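Local structure of NreA protein (Staphylococcus carnosus subsp. carnosus TM300, 4IUH) at residues Leu123-Arg128 with Leu156-Asp161; Ala117-Pro122 with Arg141-Gly146. The protein is a cytosolic GAF-domain protein that functions as a nitrate receptor in the staphylococcal nitrate regulation system and holds bound iodide in this crystal. One frame throughout, in Å; residues are numbered along the deposited sequence.

Interaction 1 of 2, residues Leu123-Arg128 with Leu156-Asp161; sequences LWKNNR and LGSFTD
Trp-124 and Thr-160 face each other as an antiparallel, hydrogen-bonded pair, a single bridge that ties the C-terminal chain to the end of strand 115-125. Trp-124 N gives a nearly straight bond to Thr-160 O (2.7 Å, 172° at the hydrogen), tilted somewhat from the carbonyl plane. In return Thr-160 N reaches Trp-124 O at 3.0 Å, in the carbonyl plane and on a lone pair. That same Trp-124 O also receives the CA of Phe-159 in a C-H...O contact of 3.3 Å and lies at the edge of the Phe-159 ring.

Asp-161 O sits over one face of the Trp-124 indole. Thr-160, at the partly exposed bridge, has a hydroxyl to offer: OG1 lies 3.5 Å from Trp-124 CB and is hydrogen-bonded to Lys-165 NZ.

Buried Leu-123, Leu-156 and Phe-159 meet through carbon alone. With CG anti to the carbonyl carbon (chi1 -61°), Leu-123 parts its methyls: CD1 rests 4.1 Å above the Phe-159 ring plane, toward its rim, while CD2 meets Leu-156 CD2 at 4.0 Å, the leucines crossing at about a right angle.

The type II' turn Lys-125 to Arg-128 makes a beta hairpin of strands 115-125 and 128-138, where Leu-123 pairs with Gly-131. Ile-43 of strand 40-47 touches both leucines, Leu-45 touches Phe-159, and helix 25-36 packs on Leu-156.

Interaction 2 of 2, residues Ala117-Pro122 with Arg141-Gly146; sequences AMVAIP and RPLPEG
Leu-143 lays its forked end across strand 115-125 near the corner at Ala-117, spanning Ala-117, Met-118 and Val-119. Its CD1 branch meets Val-119 CG2 at 3.7 Å, and the two side chains cross obliquely. The CD2 branch settles over the backbone instead, 3.7 Å from Met-118 N, and also touches Ala-117 CB at 4.0 Å. With CG anti to the carbonyl carbon (chi1 -66°), Leu-143 brings both methyls onto the strand.

The contact between the segments is one of apolar packing, and the residue types fit it. Alanine at 117 leaves room for the loop backbone, whose Arg-141 O lies 4.0 Å from Ala-117 CB; branched Val-119 offers a methyl to the leucine fork. Met-118 directs its side chain away from the loop, to Leu-79 of helix 78-86 on the other face of the sheet. Ile-91 of strand 90-92 touches both Val-119 and Leu-143, and the end of Arg-141 leads away from the strand and forms salt bridges with Glu-139 and Asp-39.

This is a loop folded back over the face of an antiparallel sheet, the central sheet of the GAF fold, with a leucine from the connection after strand 128-138 closing over strand 115-125.

In the fold
From the N terminus, helix 25-36 and the strands 40-47 and 54-61 come first; helices and the edge strand 90-92 then lead to strand 115-125, which both contacts use. Its first part, 117-122, is met by the loop 141-146 after the chain has turned back through strand 128-138, its antiparallel neighbour, and interaction 2 closes that hairpin's outgoing loop over the sheet. The chain then runs on to 156-161, where interaction 1 fastens it to the far end of the same strand. The segments alternate along the sequence, so the two loops cross rather than nest. Their centres lie about 19 Å apart, yet they touch where Asp-161 CB packs on Ile-121 CG2 at 3.8 Å.

Interaction 1 of 2, residues Leu123-Arg128 with Leu156-Asp161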
ATOM      1  N   LEU A 123      -8.242  -1.854  -0.324  1.00 16.52           N
ATOM      2  CA  LEU A 123      -9.159  -1.272   0.636  1.00 17.77           C
ATOM      3  C   LEU A 123     -10.541  -1.134   0.006  1.00 19.73           C
ATOM      4  O   LEU A 123     -10.709  -0.442  -1.002  1.00 19.73           O
ATOM      5  CB  LEU A 123      -8.662   0.102   1.079  1.00 17.35           C
ATOM      6  CG  LEU A 123      -7.300   0.170   1.769  1.00 15.97           C
ATOM      7  CD1 LEU A 123      -6.981   1.609   2.148  1.00 16.30           C
ATOM      8  CD2 LEU A 123      -7.260  -0.751   2.996  1.00 16.64           C
ATOM      9  N   TRP A 124     -11.528  -1.788   0.606  1.00 20.82           N
ATOM     10  CA  TRP A 124     -12.893  -1.733   0.106  1.00 23.27           C
ATOM     11  C   TRP A 124     -13.754  -0.789   0.925  1.00 25.27           C
ATOM     12  O   TRP A 124     -13.664  -0.749   2.151  1.00 25.72           O
ATOM     13  CB  TRP A 124     -13.520  -3.123   0.104  1.00 24.96           C
ATOM     14  CG  TRP A 124     -12.928  -4.044  -0.910  1.00 23.88           C
ATOM     15  CD1 TRP A 124     -11.655  -4.534  -0.931  1.00 21.61           C
ATOM     16  CD2 TRP A 124     -13.590  -4.599  -2.051  1.00 25.51           C
ATOM     17  NE1 TRP A 124     -11.482  -5.357  -2.015  1.00 21.69           N
ATOM     18  CE2 TRP A 124     -12.655  -5.415  -2.719  1.00 24.09           C
ATOM     19  CE3 TRP A 124     -14.881  -4.485  -2.573  1.00 28.41           C
ATOM     20  CZ2 TRP A 124     -12.972  -6.114  -3.879  1.00 25.51           C
ATOM     21  CZ3 TRP A 124     -15.194  -5.176  -3.729  1.00 29.82           C
ATOM     22  CH2 TRP A 124     -14.245  -5.979  -4.370  1.00 28.38           C
ATOM     23  N   LYS A 125     -14.577  -0.020   0.224  1.00 30.38           N
ATOM     24  CA  LYS A 125     -15.583   0.821   0.844  1.00 32.57           C
ATOM     25  C   LYS A 125     -16.897   0.479   0.157  1.00 35.55           C
ATOM     26  O   LYS A 125     -16.957   0.427  -1.074  1.00 35.43           O
ATOM     27  CB  LYS A 125     -15.248   2.300   0.655  1.00 32.03           C
ATOM     28  CG  LYS A 125     -16.204   3.228   1.386  1.00 34.83           C
ATOM     29  CD  LYS A 125     -16.374   4.561   0.671  1.00 35.77           C
ATOM     30  CE  LYS A 125     -15.089   5.364   0.678  1.00 33.41           C
ATOM     31  NZ  LYS A 125     -15.309   6.764   0.206  1.00 34.97           N
ATOM     32  N   ASN A 126     -17.939   0.242   0.950  1.00 66.54           N
ATOM     33  CA  ASN A 126     -19.173  -0.353   0.447  1.00 69.72           C
ATOM     34  C   ASN A 126     -18.854  -1.690  -0.213  1.00 69.01           C
ATOM     35  O   ASN A 126     -18.087  -2.488   0.329  1.00 67.41           O
ATOM     36  CB  ASN A 126     -19.888   0.577  -0.538  1.00 71.46           C
ATOM     37  CG  ASN A 126     -19.896   2.019  -0.074  1.00 71.86           C
ATOM     38  OD1 ASN A 126     -19.916   2.298   1.124  1.00 72.37           O
ATOM     39  ND2 ASN A 126     -19.877   2.946  -1.025  1.00 71.94           N
ATOM     40  N   ASN A 127     -19.425  -1.933  -1.386  1.00 50.64           N
ATOM     41  CA  ASN A 127     -19.136  -3.161  -2.112  1.00 50.38           C
ATOM     42  C   ASN A 127     -18.182  -2.925  -3.279  1.00 48.06           C
ATOM     43  O   ASN A 127     -18.214  -3.656  -4.269  1.00 48.89           O
ATOM     44  CB  ASN A 127     -20.428  -3.814  -2.604  1.00 54.72           C
ATOM     45  N   ARG A 128     -17.329  -1.912  -3.160  1.00 33.48           N
ATOM     46  CA  ARG A 128     -16.424  -1.552  -4.251  1.00 31.25           C
ATOM     47  C   ARG A 128     -14.974  -1.356  -3.796  1.00 27.53           C
ATOM     48  O   ARG A 128     -14.720  -0.911  -2.680  1.00 26.73           O
ATOM     49  CB  ARG A 128     -16.928  -0.291  -4.959  1.00 32.60           C
ATOM     50  N   LEU A 156      -9.015   0.007  10.404  1.00 27.48           N
ATOM     51  CA  LEU A 156      -8.713   1.157   9.567  1.00 26.00           C
ATOM     52  C   LEU A 156     -10.015   1.820   9.130  1.00 27.41           C
ATOM     53  O   LEU A 156     -10.292   1.947   7.937  1.00 26.08           O
ATOM     54  CB  LEU A 156      -7.891   0.721   8.346  1.00 22.86           C
ATOM     55  CG  LEU A 156      -7.121   1.825   7.624  1.00 21.37           C
ATOM     56  CD1 LEU A 156      -6.055   2.406   8.534  1.00 21.96           C
ATOM     57  CD2 LEU A 156      -6.511   1.303   6.339  1.00 18.76           C
ATOM     58  N   GLY A 157     -10.819   2.227  10.106  1.00 30.49           N
ATOM     59  CA  GLY A 157     -12.063   2.919   9.835  1.00 32.51           C
ATOM     60  C   GLY A 157     -13.125   2.054   9.182  1.00 32.94           C
ATOM     61  O   GLY A 157     -13.409   0.946   9.635  1.00 33.82           O
ATOM     62  N   SER A 158     -13.709   2.568   8.104  1.00 48.50           N
ATOM     63  CA  SER A 158     -14.792   1.884   7.411  1.00 49.58           C
ATOM     64  C   SER A 158     -14.281   0.959   6.310  1.00 46.74           C
ATOM     65  O   SER A 158     -15.067   0.313   5.619  1.00 47.62           O
ATOM     66  CB  SER A 158     -15.764   2.908   6.814  1.00 51.54           C
ATOM     67  OG  SER A 158     -15.168   3.612   5.732  1.00 49.30           O
ATOM     68  N   PHE A 159     -12.966   0.895   6.143  1.00 31.01           N
ATOM     69  CA  PHE A 159     -12.396   0.070   5.084  1.00 28.74           C
ATOM     70  C   PHE A 159     -12.381  -1.403   5.468  1.00 29.10           C
ATOM     71  O   PHE A 159     -12.240  -1.754   6.637  1.00 30.13           O
ATOM     72  CB  PHE A 159     -10.986   0.539   4.725  1.00 25.90           C
ATOM     73  CG  PHE A 159     -10.939   1.924   4.148  1.00 25.69           C
ATOM     74  CD1 PHE A 159     -11.790   2.287   3.118  1.00 26.46           C
ATOM     75  CD2 PHE A 159     -10.053   2.866   4.644  1.00 25.12           C
ATOM     76  CE1 PHE A 159     -11.754   3.564   2.586  1.00 26.69           C
ATOM     77  CE2 PHE A 159     -10.010   4.147   4.120  1.00 25.39           C
ATOM     78  CZ  PHE A 159     -10.863   4.499   3.090  1.00 26.14           C
ATOM     79  N   THR A 160     -12.556  -2.261   4.471  1.00 25.41           N
ATOM     80  CA  THR A 160     -12.393  -3.694   4.653  1.00 25.70           C
ATOM     81  C   THR A 160     -11.462  -4.193   3.556  1.00 23.22           C
ATOM     82  O   THR A 160     -11.065  -3.423   2.668  1.00 21.52           O
ATOM     83  CB  THR A 160     -13.739  -4.453   4.586  1.00 28.78           C
ATOM     84  OG1 THR A 160     -14.318  -4.304   3.285  1.00 28.91           O
ATOM     85  CG2 THR A 160     -14.719  -3.930   5.633  1.00 31.70           C
ATOM     86  N   ASP A 161     -11.098  -5.469   3.614  1.00 23.32           N
ATOM     87  CA  ASP A 161     -10.269  -6.031   2.555  1.00 21.50           C
ATOM     88  C   ASP A 161     -11.091  -6.921   1.628  1.00 23.15           C
ATOM     89  O   ASP A 161     -12.322  -6.907   1.678  1.00 25.55           O
ATOM     90  CB  ASP A 161      -9.033  -6.744   3.112  1.00 20.42           C
ATOM     91  CG  ASP A 161      -9.369  -7.796   4.154  1.00 22.71           C
ATOM     92  OD1 ASP A 161      -8.626  -7.897   5.153  1.00 22.57           O
ATOM     93  OD2 ASP A 161     -10.360  -8.533   3.974  1.00 24.98           O
TER

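Interaction 2 of 2, residues Ala117-Pro122 with Arg141-Gly146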
ATOM      1  N   ALA A 117      10.725  -5.827   0.831  1.00 15.19           N
ATOM      2  CA  ALA A 117       9.616  -6.776   0.916  1.00 14.42           C
ATOM      3  C   ALA A 117       8.330  -5.991   1.166  1.00 12.93           C
ATOM      4  O   ALA A 117       8.369  -4.965   1.839  1.00 13.02           O
ATOM      5  CB  ALA A 117       9.856  -7.780   2.045  1.00 16.03           C
ATOM      6  N   MET A 118       7.200  -6.466   0.642  1.00 16.45           N
ATOM      7  CA  MET A 118       5.939  -5.744   0.827  1.00 15.38           C
ATOM      8  C   MET A 118       4.662  -6.570   0.651  1.00 15.13           C
ATOM      9  O   MET A 118       4.638  -7.595  -0.030  1.00 15.53           O
ATOM     10  CB  MET A 118       5.880  -4.522  -0.097  1.00 14.55           C
ATOM     11  CG  MET A 118       5.603  -4.879  -1.542  1.00 14.05           C
ATOM     12  SD  MET A 118       6.161  -3.616  -2.693  1.00 13.94           S
ATOM     13  CE  MET A 118       5.723  -4.373  -4.264  1.00 13.83           C
ATOM     14  N   VAL A 119       3.604  -6.096   1.300  1.00 13.51           N
ATOM     15  CA  VAL A 119       2.248  -6.584   1.093  1.00 13.59           C
ATOM     16  C   VAL A 119       1.367  -5.381   0.780  1.00 12.88           C
ATOM     17  O   VAL A 119       1.372  -4.386   1.506  1.00 12.74           O
ATOM     18  CB  VAL A 119       1.675  -7.279   2.351  1.00 14.84           C
ATOM     19  CG1 VAL A 119       0.257  -7.770   2.084  1.00 15.68           C
ATOM     20  CG2 VAL A 119       2.558  -8.432   2.786  1.00 16.08           C
ATOM     21  N   ALA A 120       0.621  -5.467  -0.311  1.00 11.31           N
ATOM     22  CA  ALA A 120      -0.290  -4.405  -0.698  1.00 10.95           C
ATOM     23  C   ALA A 120      -1.698  -4.966  -0.632  1.00 11.79           C
ATOM     24  O   ALA A 120      -1.987  -5.981  -1.250  1.00 12.73           O
ATOM     25  CB  ALA A 120       0.031  -3.917  -2.105  1.00 10.40           C
ATOM     26  N   ILE A 121      -2.572  -4.312   0.123  1.00 10.28           N
ATOM     27  CA  ILE A 121      -3.914  -4.843   0.342  1.00 11.56           C
ATOM     28  C   ILE A 121      -5.010  -3.899  -0.137  1.00 11.96           C
ATOM     29  O   ILE A 121      -5.039  -2.731   0.247  1.00 11.80           O
ATOM     30  CB  ILE A 121      -4.139  -5.184   1.823  1.00 12.67           C
ATOM     31  CG1 ILE A 121      -3.131  -6.243   2.274  1.00 12.79           C
ATOM     32  CG2 ILE A 121      -5.546  -5.686   2.051  1.00 14.43           C
ATOM     33  CD1 ILE A 121      -3.035  -6.373   3.773  1.00 13.95           C
ATOM     34  N   PRO A 122      -5.925  -4.412  -0.972  1.00 12.89           N
ATOM     35  CA  PRO A 122      -7.059  -3.621  -1.461  1.00 13.81           C
ATOM     36  C   PRO A 122      -7.941  -3.149  -0.325  1.00 15.06           C
ATOM     37  O   PRO A 122      -8.306  -3.945   0.541  1.00 16.16           O
ATOM     38  CB  PRO A 122      -7.822  -4.607  -2.354  1.00 15.19           C
ATOM     39  CG  PRO A 122      -7.390  -5.962  -1.886  1.00 15.47           C
ATOM     40  CD  PRO A 122      -5.960  -5.795  -1.471  1.00 13.62           C
ATOM     41  N   ARG A 141      14.734  -7.478   5.738  1.00 26.53           N
ATOM     42  CA  ARG A 141      13.861  -8.009   6.787  1.00 26.70           C
ATOM     43  C   ARG A 141      12.637  -8.681   6.188  1.00 24.41           C
ATOM     44  O   ARG A 141      11.903  -8.064   5.429  1.00 21.98           O
ATOM     45  CB  ARG A 141      13.424  -6.907   7.751  1.00 26.80           C
ATOM     46  CG  ARG A 141      14.567  -6.265   8.501  1.00 29.71           C
ATOM     47  CD  ARG A 141      14.136  -5.005   9.243  1.00 29.90           C
ATOM     48  NE  ARG A 141      15.308  -4.191   9.542  1.00 32.57           N
ATOM     49  CZ  ARG A 141      15.584  -3.016   8.986  1.00 32.22           C
ATOM     50  NH1 ARG A 141      14.753  -2.472   8.111  1.00 29.23           N
ATOM     51  NH2 ARG A 141      16.695  -2.374   9.329  1.00 35.31           N
ATOM     52  N   PRO A 142      12.414  -9.956   6.531  1.00 25.59           N
ATOM     53  CA  PRO A 142      11.302 -10.717   5.951  1.00 24.09           C
ATOM     54  C   PRO A 142       9.949 -10.151   6.355  1.00 22.42           C
ATOM     55  O   PRO A 142       9.846  -9.484   7.385  1.00 23.08           O
ATOM     56  CB  PRO A 142      11.471 -12.110   6.563  1.00 26.68           C
ATOM     57  CG  PRO A 142      12.887 -12.158   7.038  1.00 29.33           C
ATOM     58  CD  PRO A 142      13.211 -10.769   7.461  1.00 28.86           C
ATOM     59  N   LEU A 143       8.932 -10.407   5.539  1.00 20.66           N
ATOM     60  CA  LEU A 143       7.561 -10.134   5.929  1.00 19.67           C
ATOM     61  C   LEU A 143       7.247 -10.963   7.166  1.00 21.93           C
ATOM     62  O   LEU A 143       7.595 -12.141   7.223  1.00 23.71           O
ATOM     63  CB  LEU A 143       6.599 -10.516   4.809  1.00 18.17           C
ATOM     64  CG  LEU A 143       6.674  -9.716   3.516  1.00 16.13           C
ATOM     65  CD1 LEU A 143       5.739 -10.319   2.471  1.00 15.43           C
ATOM     66  CD2 LEU A 143       6.327  -8.246   3.768  1.00 14.83           C
ATOM     67  N   PRO A 144       6.594 -10.350   8.162  1.00 23.27           N
ATOM     68  CA  PRO A 144       6.203 -11.083   9.370  1.00 25.75           C
ATOM     69  C   PRO A 144       5.281 -12.238   9.014  1.00 26.16           C
ATOM     70  O   PRO A 144       4.510 -12.129   8.062  1.00 24.28           O
ATOM     71  CB  PRO A 144       5.457 -10.037  10.206  1.00 25.65           C
ATOM     72  CG  PRO A 144       5.110  -8.949   9.270  1.00 22.87           C
ATOM     73  CD  PRO A 144       6.168  -8.945   8.201  1.00 21.73           C
ATOM     74  N   GLU A 145       5.378 -13.333   9.756  1.00 46.61           N
ATOM     75  CA  GLU A 145       4.591 -14.517   9.454  1.00 47.80           C
ATOM     76  C   GLU A 145       3.096 -14.240   9.549  1.00 47.29           C
ATOM     77  O   GLU A 145       2.624 -13.633  10.512  1.00 47.85           O
ATOM     78  CB  GLU A 145       4.972 -15.661  10.390  1.00 51.67           C
ATOM     79  CG  GLU A 145       4.169 -16.925  10.164  1.00 53.60           C
ATOM     80  CD  GLU A 145       4.785 -18.125  10.841  1.00 57.60           C
ATOM     81  OE1 GLU A 145       6.023 -18.275  10.763  1.00 58.27           O
ATOM     82  OE2 GLU A 145       4.035 -18.915  11.456  1.00 60.31           O
ATOM     83  N   GLY A 146       2.358 -14.684   8.538  1.00 71.61           N
ATOM     84  CA  GLY A 146       0.916 -14.549   8.535  1.00 71.58           C
ATOM     85  C   GLY A 146       0.446 -13.217   7.990  1.00 68.70           C
ATOM     86  O   GLY A 146      -0.751 -13.012   7.790  1.00 68.51           O
TER